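Local structure of MccB protein (Escherichia coli, 6OM4) at residues A116-G122 with A206-S212; T171-K175 with V187-A191; N195-H201 with W222-Y226; N231-N236 with G247-P252. The protein takes part in making the Trojan-horse nucleotide antibiotic microcin C7, binding ATP and the peptide precursor MccA and probably transferring a nucleotidyl group. All coordinates share one frame; numbering follows the deposited sequence.

Interaction 1. Residues A116-G122 with A206-S212; sequences AKVVILG and ADIWVVS. With ND7 (5'-O-[(S)-amino(hydroxy)phosphoryl]adenosine), chain M.
In the Rossmann-type core of this ThiF-family enzyme, strands Lys-117 to Leu-121 and Ile-208 to Val-211 run parallel as neighbours in the mixed sheet. Val-210 gives its N to Val-119 O (2.8 Å) and receives Leu-121 N at its own O (2.9 Å), so Val-210 is held at both N and O, as usual between parallel strands. Where the strands begin, Asp-207 does the same for Lys-117: Asp-207 OD2 accepts Lys-117 N (2.7 Å) on its anti side, and Asp-207 N bonds to Lys-117 O. With CG swung beside its own N (chi1 -70°), the carboxylate reaches back to that amide. Valine, branched at CB, suits an extended backbone and packs compactly. Val-119 CB stands 3.6 Å from Trp-209 CD1, with CG1 over the indole face, while Trp-209 NE1 is tied to Pro-204 O. On the other face, Val-118 CG1 meets Val-210 CG2 at 3.8 Å. At the C-terminal ends, Ser-212 OG sits on a lone pair of Gly-122 O (2.7 Å). Gly-122, at a phi of 106° where a CB would strike the preceding carbonyl O, is the first glycine of what is probably the GxGxxG turn and brings its CA to 3.4 Å from ND7 O4'. Strand 141-146 flanks 117-121, strand 234-240 lies beside 208-211, and helices 125-136 and 292-311 cover the face bearing Val-118, Ile-208 and Val-210.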
# COMPACT_ATOMS: atom_id res chain seq x y z
N ALA A 116 8.75 -11.64 5.40
CA ALA A 116 8.08 -11.61 4.10
C ALA A 116 9.07 -11.54 2.93
O ALA A 116 10.19 -11.03 3.05
CB ALA A 116 7.19 -10.40 4.04
N LYS A 117 8.60 -12.05 1.80
CA LYS A 117 9.25 -11.98 0.51
C LYS A 117 8.31 -11.33 -0.49
O LYS A 117 7.14 -11.76 -0.67
CB LYS A 117 9.66 -13.39 0.10
CG LYS A 117 10.35 -13.55 -1.25
CD LYS A 117 10.50 -15.04 -1.64
CE LYS A 117 11.75 -15.26 -2.46
NZ LYS A 117 11.78 -16.59 -3.11
N VAL A 118 8.79 -10.28 -1.18
CA VAL A 118 8.00 -9.62 -2.16
C VAL A 118 8.74 -9.62 -3.51
O VAL A 118 9.93 -9.33 -3.55
CB VAL A 118 7.66 -8.17 -1.73
CG1 VAL A 118 6.93 -7.41 -2.81
CG2 VAL A 118 6.87 -8.16 -0.40
N VAL A 119 8.00 -9.85 -4.60
CA VAL A 119 8.48 -9.76 -5.98
C VAL A 119 8.03 -8.41 -6.54
O VAL A 119 6.87 -8.05 -6.45
CB VAL A 119 7.93 -10.91 -6.85
CG1 VAL A 119 8.16 -10.66 -8.32
CG2 VAL A 119 8.52 -12.23 -6.43
N ILE A 120 8.98 -7.67 -7.09
CA ILE A 120 8.68 -6.48 -7.88
C ILE A 120 8.84 -6.86 -9.37
O ILE A 120 9.98 -6.97 -9.89
CB ILE A 120 9.62 -5.32 -7.50
CG1 ILE A 120 9.70 -5.12 -5.99
CG2 ILE A 120 9.23 -4.04 -8.23
CD1 ILE A 120 8.47 -4.49 -5.39
N LEU A 121 7.71 -7.03 -10.04
CA LEU A 121 7.71 -7.40 -11.46
C LEU A 121 7.56 -6.10 -12.26
O LEU A 121 6.44 -5.57 -12.40
CB LEU A 121 6.60 -8.42 -11.74
CG LEU A 121 6.46 -8.86 -13.19
CD1 LEU A 121 7.79 -9.33 -13.78
CD2 LEU A 121 5.41 -9.96 -13.32
N GLY A 122 8.71 -5.57 -12.70
CA GLY A 122 8.78 -4.29 -13.35
C GLY A 122 9.38 -3.27 -12.42
O GLY A 122 8.78 -2.94 -11.40
N ALA A 206 6.14 -15.95 -3.78
CA ALA A 206 6.42 -14.99 -2.75
C ALA A 206 5.14 -14.72 -1.94
O ALA A 206 4.07 -15.17 -2.32
CB ALA A 206 6.95 -13.71 -3.37
N ASP A 207 5.26 -13.93 -0.88
CA ASP A 207 4.09 -13.54 -0.09
C ASP A 207 3.10 -12.78 -0.97
O ASP A 207 1.88 -12.94 -0.78
CB ASP A 207 4.51 -12.75 1.16
CG ASP A 207 5.23 -13.64 2.17
OD1 ASP A 207 4.52 -14.32 2.93
OD2 ASP A 207 6.48 -13.72 2.15
N ILE A 208 3.62 -11.93 -1.88
CA ILE A 208 2.83 -11.15 -2.83
C ILE A 208 3.74 -10.71 -3.99
O ILE A 208 4.97 -10.48 -3.79
CB ILE A 208 2.14 -9.96 -2.14
CG1 ILE A 208 1.16 -9.28 -3.10
CG2 ILE A 208 3.16 -8.99 -1.53
CD1 ILE A 208 0.15 -8.37 -2.43
N TRP A 209 3.16 -10.66 -5.19
CA TRP A 209 3.76 -10.02 -6.31
C TRP A 209 3.22 -8.59 -6.45
O TRP A 209 1.98 -8.38 -6.51
CB TRP A 209 3.42 -10.77 -7.60
CG TRP A 209 4.05 -12.12 -7.75
CD1 TRP A 209 4.82 -12.82 -6.88
CD2 TRP A 209 3.93 -12.92 -8.93
NE1 TRP A 209 5.21 -14.02 -7.45
CE2 TRP A 209 4.63 -14.12 -8.69
CE3 TRP A 209 3.28 -12.73 -10.16
CZ2 TRP A 209 4.73 -15.11 -9.68
CZ3 TRP A 209 3.38 -13.70 -11.13
CH2 TRP A 209 4.04 -14.89 -10.86
N VAL A 210 4.15 -7.66 -6.67
CA VAL A 210 3.81 -6.36 -7.09
C VAL A 210 3.93 -6.35 -8.61
O VAL A 210 5.02 -6.47 -9.14
CB VAL A 210 4.72 -5.29 -6.47
CG1 VAL A 210 4.44 -3.92 -7.09
CG2 VAL A 210 4.60 -5.26 -4.94
N VAL A 211 2.80 -6.14 -9.29
CA VAL A 211 2.75 -6.23 -10.73
C VAL A 211 2.80 -4.81 -11.28
O VAL A 211 1.77 -4.10 -11.33
CB VAL A 211 1.52 -7.02 -11.22
CG1 VAL A 211 1.54 -7.15 -12.72
CG2 VAL A 211 1.44 -8.37 -10.55
N SER A 212 4.02 -4.41 -11.64
CA SER A 212 4.38 -3.04 -12.03
C SER A 212 5.07 -3.05 -13.40
O SER A 212 6.00 -2.27 -13.65
CB SER A 212 5.23 -2.35 -10.95
OG SER A 212 6.26 -3.18 -10.36
O1A ND7 M . 7.22 2.11 -18.09
PA ND7 M . 7.13 2.11 -16.59
O2A ND7 M . 7.66 3.33 -15.85
N3A ND7 M . 5.48 1.93 -16.27
O5' ND7 M . 7.86 0.87 -15.92
C5' ND7 M . 7.50 -0.44 -16.44
C4' ND7 M . 8.71 -1.36 -16.10
C3' ND7 M . 9.89 -1.00 -17.07
O3' ND7 M . 11.08 -0.81 -16.41
C2' ND7 M . 9.80 -2.20 -18.11
O2' ND7 M . 11.15 -2.58 -18.57
C1' ND7 M . 9.29 -3.23 -17.41
O4' ND7 M . 8.31 -2.57 -16.30
N9 ND7 M . 8.46 -4.16 -18.13
C4 ND7 M . 8.59 -5.52 -18.11
C5 ND7 M . 7.61 -6.02 -18.89
N7 ND7 M . 6.87 -5.00 -19.37
C8 ND7 M . 7.39 -3.88 -18.89
N3 ND7 M . 9.48 -6.32 -17.49
C2 ND7 M . 9.38 -7.61 -17.64
N1 ND7 M . 8.43 -8.14 -18.42
C6 ND7 M . 7.55 -7.39 -19.03
N6 ND7 M . 6.53 -8.00 -19.87

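Interaction 2. Residues T171-K175 with V187-A191; sequences TEVIK and VSEIA
Thr-171 and Glu-189 make the one direct hydrogen bond between the helix and the strand. Thr-171 OG1 donates to Glu-189 OE1 over 2.7 Å, which receives it on its anti lone pair, away from the carboxylate's other oxygen. A chi1 of 63° places OG1 between the threonine's backbone N and carbonyl carbon, turned to the strand. Because Thr-171 stands in the first turn of its helix, the carboxylate lies close to the helix's N-terminal end, where the helix dipole would probably stabilise its negative charge.

The ionic part is indirect. Lys-175 NZ and Glu-189 OE2 stay 4.4 Å apart, too far for a salt bridge, and a water joins them, accepting from Lys-175 NZ at 2.9 Å and donating to Glu-189 OE2 at 2.8 Å. The carboxylate is therefore used at both oxygens, one for each helical partner.

The remaining contacts are van der Waals. The extended Lys-175 chain slides past Val-187 in the opposite direction, its CG 3.8 Å from Val-187 CG1. Lys-175 CD lies 3.4 Å from Glu-189 OE2. A lysine suits this partly exposed edge, offering an apolar stem to the valine and a charged end to water.

Helix 170-181 forms the connection of a beta-alpha-beta unit between strands 141-146 and 186-191. Residues 187-191 hydrogen-bond to strand 141-146, Thr-171 touches Asp-146, and Ile-174 packs on helix 125-136.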
# COMPACT_ATOMS: atom_id res chain seq x y z
N THR A 171 17.59 -3.31 -12.61
CA THR A 171 17.60 -4.14 -11.41
C THR A 171 18.87 -3.86 -10.59
O THR A 171 18.81 -3.88 -9.38
CB THR A 171 17.40 -5.63 -11.73
OG1 THR A 171 18.51 -6.06 -12.51
CG2 THR A 171 16.11 -5.90 -12.46
N GLU A 172 20.01 -3.63 -11.26
CA GLU A 172 21.27 -3.51 -10.55
C GLU A 172 21.32 -2.17 -9.79
O GLU A 172 21.77 -2.11 -8.68
CB GLU A 172 22.45 -3.67 -11.50
CG GLU A 172 22.90 -2.37 -12.10
CD GLU A 172 24.08 -2.51 -13.03
OE1 GLU A 172 23.88 -2.49 -14.29
OE2 GLU A 172 25.20 -2.68 -12.49
N VAL A 173 20.77 -1.10 -10.38
CA VAL A 173 20.77 0.16 -9.70
C VAL A 173 19.73 0.20 -8.57
O VAL A 173 20.03 0.71 -7.51
CB VAL A 173 20.60 1.31 -10.69
CG1 VAL A 173 20.58 2.65 -10.00
CG2 VAL A 173 21.70 1.23 -11.73
N ILE A 174 18.52 -0.32 -8.81
CA ILE A 174 17.57 -0.42 -7.70
C ILE A 174 18.21 -1.18 -6.53
O ILE A 174 18.16 -0.71 -5.38
CB ILE A 174 16.22 -1.02 -8.11
CG1 ILE A 174 15.57 -0.15 -9.19
CG2 ILE A 174 15.34 -1.19 -6.88
CD1 ILE A 174 14.13 -0.42 -9.46
N LYS A 175 18.83 -2.33 -6.81
CA LYS A 175 19.41 -3.12 -5.73
C LYS A 175 20.44 -2.28 -4.96
O LYS A 175 20.46 -2.27 -3.74
CB LYS A 175 20.07 -4.40 -6.24
CG LYS A 175 20.83 -5.14 -5.16
CD LYS A 175 21.28 -6.49 -5.58
CE LYS A 175 21.87 -7.26 -4.41
NZ LYS A 175 22.74 -8.34 -4.92
N VAL A 187 18.16 -8.41 -1.09
CA VAL A 187 17.65 -8.05 -2.42
C VAL A 187 18.35 -8.93 -3.45
O VAL A 187 19.55 -9.10 -3.38
CB VAL A 187 17.90 -6.56 -2.73
CG1 VAL A 187 17.33 -6.19 -4.08
CG2 VAL A 187 17.36 -5.66 -1.62
N SER A 188 17.57 -9.46 -4.39
CA SER A 188 18.08 -10.24 -5.49
C SER A 188 17.43 -9.75 -6.80
O SER A 188 16.43 -9.02 -6.77
CB SER A 188 17.92 -11.72 -5.18
OG SER A 188 16.57 -12.13 -5.31
N GLU A 189 18.08 -10.04 -7.93
CA GLU A 189 17.69 -9.59 -9.24
C GLU A 189 17.42 -10.80 -10.13
O GLU A 189 18.10 -11.82 -10.03
CB GLU A 189 18.82 -8.78 -9.89
CG GLU A 189 19.29 -7.59 -9.09
CD GLU A 189 20.59 -7.07 -9.67
OE1 GLU A 189 20.56 -6.67 -10.88
OE2 GLU A 189 21.63 -7.11 -8.95
N ILE A 190 16.45 -10.66 -11.04
CA ILE A 190 16.19 -11.63 -12.13
C ILE A 190 16.05 -10.82 -13.44
O ILE A 190 15.18 -9.91 -13.51
CB ILE A 190 14.93 -12.49 -11.87
CG1 ILE A 190 15.01 -13.30 -10.58
CG2 ILE A 190 14.67 -13.41 -13.06
CD1 ILE A 190 13.75 -14.07 -10.26
N ALA A 191 16.90 -11.10 -14.44
CA ALA A 191 16.83 -10.43 -15.74
C ALA A 191 15.84 -11.19 -16.63
O ALA A 191 16.17 -12.26 -17.17
CB ALA A 191 18.21 -10.32 -16.37
O HOH W 1 21.43 -9.34 -7.34

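Interaction 3. Residues N195-H201 with W222-Y226; sequences NDYTDLH and WVNKY
Tyr-197 and Trp-222 meet in an offset edge-to-face pair, the tyrosine edge directed at the five-membered ring of the indole with the planes at 88°. Tyr-197 CB also sits over that ring, 4.2 Å from its centroid, and the backbone of Asp-196 and Tyr-197 lies over the same indole. Farther along, Tyr-197 CE2 is 3.4 Å from Trp-222 O, and Tyr-197 OH comes to 3.3 Å from Tyr-226 CA. The Tyr-197 ring swings across to the helix because its CG is anti to the backbone N (chi1 175°).

Leu-200 packs on both helical aromatic residues. Its CB lies over the Tyr-226 ring, 3.7 Å from Tyr-226 CD2, while Leu-200 CD1 packs 3.9 Å from Trp-222 CB. Tyr-226 then turns its edge to the face of His-201, the nearest pair being Tyr-226 CE2 and His-201 ND1 at 3.6 Å. No hydrogen bond crosses the contact; flat rings and a branched aliphatic chain suit a joint made of CH-pi, edge-to-face and van der Waals contacts.

The two parts belong to the ThiF-family region: a 3-10 turn in the connection between strands 186-191 and 208-211, laid on helix 219-230. In the next shell, the turn is held by backbone bonds such as Leu-200 N to Tyr-197 O (3.1 Å), and the helix by Tyr-226 N to Trp-222 O. Beyond these, Leu-200 rests on Trp-209, Val-223 on Val-211, and Trp-222 on Pro-216.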
# COMPACT_ATOMS: atom_id res chain seq x y z
N ASN A 195 7.44 -11.99 -22.13
CA ASN A 195 6.86 -11.73 -23.47
C ASN A 195 5.93 -12.87 -23.93
O ASN A 195 5.32 -12.76 -25.00
CB ASN A 195 7.95 -11.45 -24.51
CG ASN A 195 8.96 -12.57 -24.69
OD1 ASN A 195 8.85 -13.66 -24.11
ND2 ASN A 195 9.95 -12.32 -25.53
N ASP A 196 5.85 -13.96 -23.14
CA ASP A 196 4.87 -15.00 -23.34
C ASP A 196 4.36 -15.44 -21.97
O ASP A 196 5.08 -15.36 -20.99
CB ASP A 196 5.44 -16.22 -24.07
CG ASP A 196 5.47 -16.07 -25.60
OD1 ASP A 196 4.34 -16.03 -26.23
OD2 ASP A 196 6.60 -15.95 -26.14
N TYR A 197 3.14 -15.98 -21.94
CA TYR A 197 2.53 -16.46 -20.72
C TYR A 197 3.46 -17.40 -19.94
O TYR A 197 3.55 -17.35 -18.70
CB TYR A 197 1.21 -17.15 -21.01
CG TYR A 197 0.61 -17.77 -19.79
CD1 TYR A 197 0.91 -19.08 -19.42
CD2 TYR A 197 -0.26 -17.05 -18.99
CE1 TYR A 197 0.36 -19.64 -18.28
CE2 TYR A 197 -0.85 -17.62 -17.88
CZ TYR A 197 -0.51 -18.90 -17.50
OH TYR A 197 -1.06 -19.41 -16.35
N THR A 198 4.13 -18.29 -20.67
CA THR A 198 4.93 -19.35 -20.10
C THR A 198 6.15 -18.83 -19.32
O THR A 198 6.63 -19.47 -18.39
CB THR A 198 5.34 -20.32 -21.22
OG1 THR A 198 5.67 -21.53 -20.54
CG2 THR A 198 6.49 -19.84 -22.07
N ASP A 199 6.62 -17.62 -19.62
CA ASP A 199 7.72 -17.02 -18.88
C ASP A 199 7.38 -16.76 -17.40
O ASP A 199 8.27 -16.60 -16.60
CB ASP A 199 8.18 -15.74 -19.56
CG ASP A 199 8.83 -16.00 -20.92
OD1 ASP A 199 9.37 -17.10 -21.10
OD2 ASP A 199 8.75 -15.12 -21.79
N LEU A 200 6.09 -16.72 -17.03
CA LEU A 200 5.69 -16.50 -15.63
C LEU A 200 6.10 -17.66 -14.72
O LEU A 200 6.28 -17.45 -13.52
CB LEU A 200 4.18 -16.24 -15.57
CG LEU A 200 3.77 -14.88 -16.10
CD1 LEU A 200 2.28 -14.81 -16.37
CD2 LEU A 200 4.19 -13.77 -15.14
N HIS A 201 6.37 -18.84 -15.30
CA HIS A 201 6.94 -19.95 -14.55
C HIS A 201 8.33 -19.61 -13.98
O HIS A 201 8.77 -20.32 -13.08
CB HIS A 201 6.98 -21.24 -15.41
CG HIS A 201 5.62 -21.72 -15.78
ND1 HIS A 201 4.76 -22.28 -14.85
CD2 HIS A 201 4.94 -21.70 -16.95
CE1 HIS A 201 3.62 -22.56 -15.43
NE2 HIS A 201 3.70 -22.24 -16.71
N TRP A 222 -2.48 -12.28 -18.30
CA TRP A 222 -1.61 -13.42 -18.10
C TRP A 222 -1.30 -13.60 -16.61
O TRP A 222 -1.30 -14.73 -16.08
CB TRP A 222 -0.29 -13.26 -18.84
CG TRP A 222 -0.39 -13.29 -20.32
CD1 TRP A 222 -1.44 -13.70 -21.09
CD2 TRP A 222 0.68 -12.95 -21.23
NE1 TRP A 222 -1.08 -13.66 -22.42
CE2 TRP A 222 0.18 -13.13 -22.53
CE3 TRP A 222 1.99 -12.47 -21.05
CZ2 TRP A 222 0.96 -12.89 -23.66
CZ3 TRP A 222 2.74 -12.19 -22.17
CH2 TRP A 222 2.24 -12.41 -23.46
N VAL A 223 -0.89 -12.49 -15.98
CA VAL A 223 -0.47 -12.55 -14.56
C VAL A 223 -1.64 -13.04 -13.70
O VAL A 223 -1.50 -13.87 -12.85
CB VAL A 223 0.05 -11.17 -14.10
CG1 VAL A 223 0.27 -11.18 -12.60
CG2 VAL A 223 1.31 -10.76 -14.83
N ASN A 224 -2.81 -12.48 -13.95
CA ASN A 224 -4.00 -12.80 -13.23
C ASN A 224 -4.26 -14.31 -13.33
O ASN A 224 -4.44 -14.98 -12.32
CB ASN A 224 -5.16 -11.97 -13.77
CG ASN A 224 -6.47 -12.30 -13.09
OD1 ASN A 224 -7.36 -12.97 -13.66
ND2 ASN A 224 -6.57 -11.90 -11.85
N LYS A 225 -4.28 -14.84 -14.56
CA LYS A 225 -4.59 -16.27 -14.77
C LYS A 225 -3.54 -17.14 -14.07
O LYS A 225 -3.91 -18.08 -13.33
CB LYS A 225 -4.72 -16.58 -16.27
CG LYS A 225 -4.62 -18.06 -16.65
CD LYS A 225 -5.01 -18.37 -18.09
CE LYS A 225 -6.49 -18.15 -18.37
NZ LYS A 225 -6.98 -18.91 -19.55
N TYR A 226 -2.26 -16.80 -14.24
CA TYR A 226 -1.17 -17.53 -13.64
C TYR A 226 -1.31 -17.54 -12.13
O TYR A 226 -1.12 -18.60 -11.50
CB TYR A 226 0.21 -16.98 -14.02
CG TYR A 226 1.36 -17.73 -13.41
CD1 TYR A 226 1.84 -17.40 -12.16
CD2 TYR A 226 1.93 -18.82 -14.05
CE1 TYR A 226 2.87 -18.10 -11.57
CE2 TYR A 226 2.99 -19.51 -13.48
CZ TYR A 226 3.42 -19.20 -12.21
OH TYR A 226 4.48 -19.88 -11.67

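Interaction 4. Residues N231-N236 with G247-P252; sequences NQPYIN and GPLYVP
Tyr-234 and Tyr-250 face each other across a beta hairpin, the antiparallel pair of strands 234-240 and 243-250. They form a hydrogen-bonded pair: Tyr-250 N donates to Tyr-234 O (2.8 Å), and Tyr-234 N meets a lone pair of Tyr-250 O. From its CB, which packs against the backbone of Trp-209 on the adjoining strand, the Tyr-234 side chain leaves with CG between its own N and carbonyl carbon (chi1 75°), bringing the ring over Tyr-250 CB. That carbon sits off centre over the ring face: Tyr-234 CD2 and Tyr-234 CZ flank the closest atom, Tyr-234 CE2, which is 3.4 Å from Tyr-250 CB. At the tip, Tyr-234 OH comes near the amide of Asn-224 on helix 219-230. The two ring planes are inclined obliquely, at 36°.

Elsewhere the prolines add rigid apolar surface: Pro-233 CG packs 3.9 Å from Pro-252 CD. Pro-248 follows a cis peptide, and its O still accepts Asn-236 N. Gly-247, at a positive phi, gives its N to Asn-236 O (2.9 Å). Asn-236 joins several parts, since ND2 bonds to Val-211 O and OD1 to the bound peptide. Tyr-250 lies by Cys-257 of the zinc site.

Buried Gln-232 O has no hydrogen-bond partner in the model and faces the edge of the Tyr-250 ring, 3.6 Å from Tyr-250 CD2. The slightly positive ring C-H there probably offsets part of the cost of burying that carbonyl.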
# COMPACT_ATOMS: atom_id res chain seq x y z
N ASN A 231 -2.04 -20.01 -6.89
CA ASN A 231 -2.36 -19.64 -5.50
C ASN A 231 -1.43 -18.51 -5.02
O ASN A 231 -0.96 -18.55 -3.91
CB ASN A 231 -2.30 -20.83 -4.53
CG ASN A 231 -3.68 -21.37 -4.26
OD1 ASN A 231 -4.20 -22.14 -5.08
ND2 ASN A 231 -4.30 -20.91 -3.18
N GLN A 232 -1.15 -17.54 -5.89
CA GLN A 232 -0.16 -16.47 -5.65
C GLN A 232 -0.88 -15.13 -5.50
O GLN A 232 -1.48 -14.63 -6.44
CB GLN A 232 0.81 -16.43 -6.81
CG GLN A 232 1.79 -15.26 -6.75
CD GLN A 232 2.60 -15.25 -5.49
OE1 GLN A 232 2.45 -14.38 -4.64
NE2 GLN A 232 3.48 -16.24 -5.38
N PRO A 233 -0.87 -14.49 -4.33
CA PRO A 233 -1.42 -13.14 -4.21
C PRO A 233 -0.64 -12.13 -5.08
O PRO A 233 0.56 -12.24 -5.22
CB PRO A 233 -1.35 -12.79 -2.71
CG PRO A 233 -1.07 -14.14 -2.01
CD PRO A 233 -0.38 -15.03 -3.04
N TYR A 234 -1.35 -11.13 -5.61
CA TYR A 234 -0.68 -10.04 -6.33
C TYR A 234 -1.46 -8.73 -6.14
O TYR A 234 -2.63 -8.73 -5.79
CB TYR A 234 -0.49 -10.37 -7.81
CG TYR A 234 -1.74 -10.27 -8.64
CD1 TYR A 234 -2.16 -9.04 -9.15
CD2 TYR A 234 -2.52 -11.37 -8.95
CE1 TYR A 234 -3.29 -8.92 -9.93
CE2 TYR A 234 -3.67 -11.26 -9.72
CZ TYR A 234 -4.07 -10.02 -10.22
OH TYR A 234 -5.20 -9.79 -10.95
N ILE A 235 -0.77 -7.62 -6.40
CA ILE A 235 -1.42 -6.35 -6.51
C ILE A 235 -0.91 -5.64 -7.77
O ILE A 235 0.26 -5.71 -8.08
CB ILE A 235 -1.20 -5.52 -5.24
CG1 ILE A 235 -2.02 -4.23 -5.34
CG2 ILE A 235 0.29 -5.29 -4.95
CD1 ILE A 235 -2.07 -3.42 -4.08
N ASN A 236 -1.83 -5.06 -8.53
CA ASN A 236 -1.47 -4.28 -9.72
C ASN A 236 -1.47 -2.80 -9.34
O ASN A 236 -2.25 -2.39 -8.52
CB ASN A 236 -2.42 -4.62 -10.87
CG ASN A 236 -2.05 -4.07 -12.23
OD1 ASN A 236 -2.95 -3.73 -12.98
ND2 ASN A 236 -0.76 -4.09 -12.60
N GLY A 247 -4.69 -1.45 -7.23
CA GLY A 247 -5.62 -2.54 -7.17
C GLY A 247 -5.90 -3.14 -8.54
O GLY A 247 -5.53 -2.62 -9.61
N PRO A 248 -6.49 -4.34 -8.58
CA PRO A 248 -6.91 -5.05 -7.38
C PRO A 248 -5.76 -5.73 -6.62
O PRO A 248 -4.68 -5.95 -7.18
CB PRO A 248 -7.85 -6.09 -7.99
CG PRO A 248 -7.15 -6.45 -9.28
CD PRO A 248 -6.67 -5.12 -9.81
N LEU A 249 -6.01 -6.00 -5.34
CA LEU A 249 -5.18 -6.87 -4.53
C LEU A 249 -5.88 -8.23 -4.53
O LEU A 249 -6.94 -8.36 -3.94
CB LEU A 249 -5.01 -6.26 -3.13
CG LEU A 249 -4.45 -7.13 -2.01
CD1 LEU A 249 -3.44 -8.14 -2.45
CD2 LEU A 249 -3.86 -6.28 -0.88
N TYR A 250 -5.32 -9.16 -5.31
CA TYR A 250 -5.89 -10.49 -5.51
C TYR A 250 -5.36 -11.40 -4.40
O TYR A 250 -4.14 -11.57 -4.27
CB TYR A 250 -5.48 -11.08 -6.87
CG TYR A 250 -5.82 -12.55 -6.96
CD1 TYR A 250 -7.15 -12.94 -6.92
CD2 TYR A 250 -4.84 -13.53 -6.95
CE1 TYR A 250 -7.49 -14.28 -6.92
CE2 TYR A 250 -5.17 -14.88 -7.03
CZ TYR A 250 -6.51 -15.25 -6.96
OH TYR A 250 -6.86 -16.58 -6.98
N VAL A 251 -6.29 -12.00 -3.65
CA VAL A 251 -5.95 -12.98 -2.61
C VAL A 251 -6.67 -14.27 -2.93
O VAL A 251 -7.90 -14.26 -2.94
CB VAL A 251 -6.31 -12.46 -1.21
CG1 VAL A 251 -5.80 -13.45 -0.17
CG2 VAL A 251 -5.75 -11.08 -0.97
N PRO A 252 -5.96 -15.39 -3.19
CA PRO A 252 -6.58 -16.67 -3.54
C PRO A 252 -7.75 -17.06 -2.63
O PRO A 252 -7.61 -17.04 -1.40
CB PRO A 252 -5.43 -17.65 -3.34
CG PRO A 252 -4.25 -16.86 -3.83
CD PRO A 252 -4.48 -15.49 -3.26
O HOH W 2 -5.42 -2.72 -12.23

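How the interactions relate
From the N terminus, strand 117-121 comes first, and strand 208-211 closes interaction 1 after a loop of 83 residues. Interaction 2 is nested within it, joining helix 170-181 to the outermost strand 186-191. Interaction 3 opens in the same loop, in the turn after that strand, but closes beyond it on helix 219-230, so interactions 1 and 3 cross; they touch where Trp-209 and Val-211 meet Tyr-226 and Val-223. Interaction 4 follows in series and closes a short hairpin, whose first strand adjoins 208-211 through backbone bonds. Interactions 1, 2 and 4 thus share one sheet, and interaction 3 holds the turn and helix beside it.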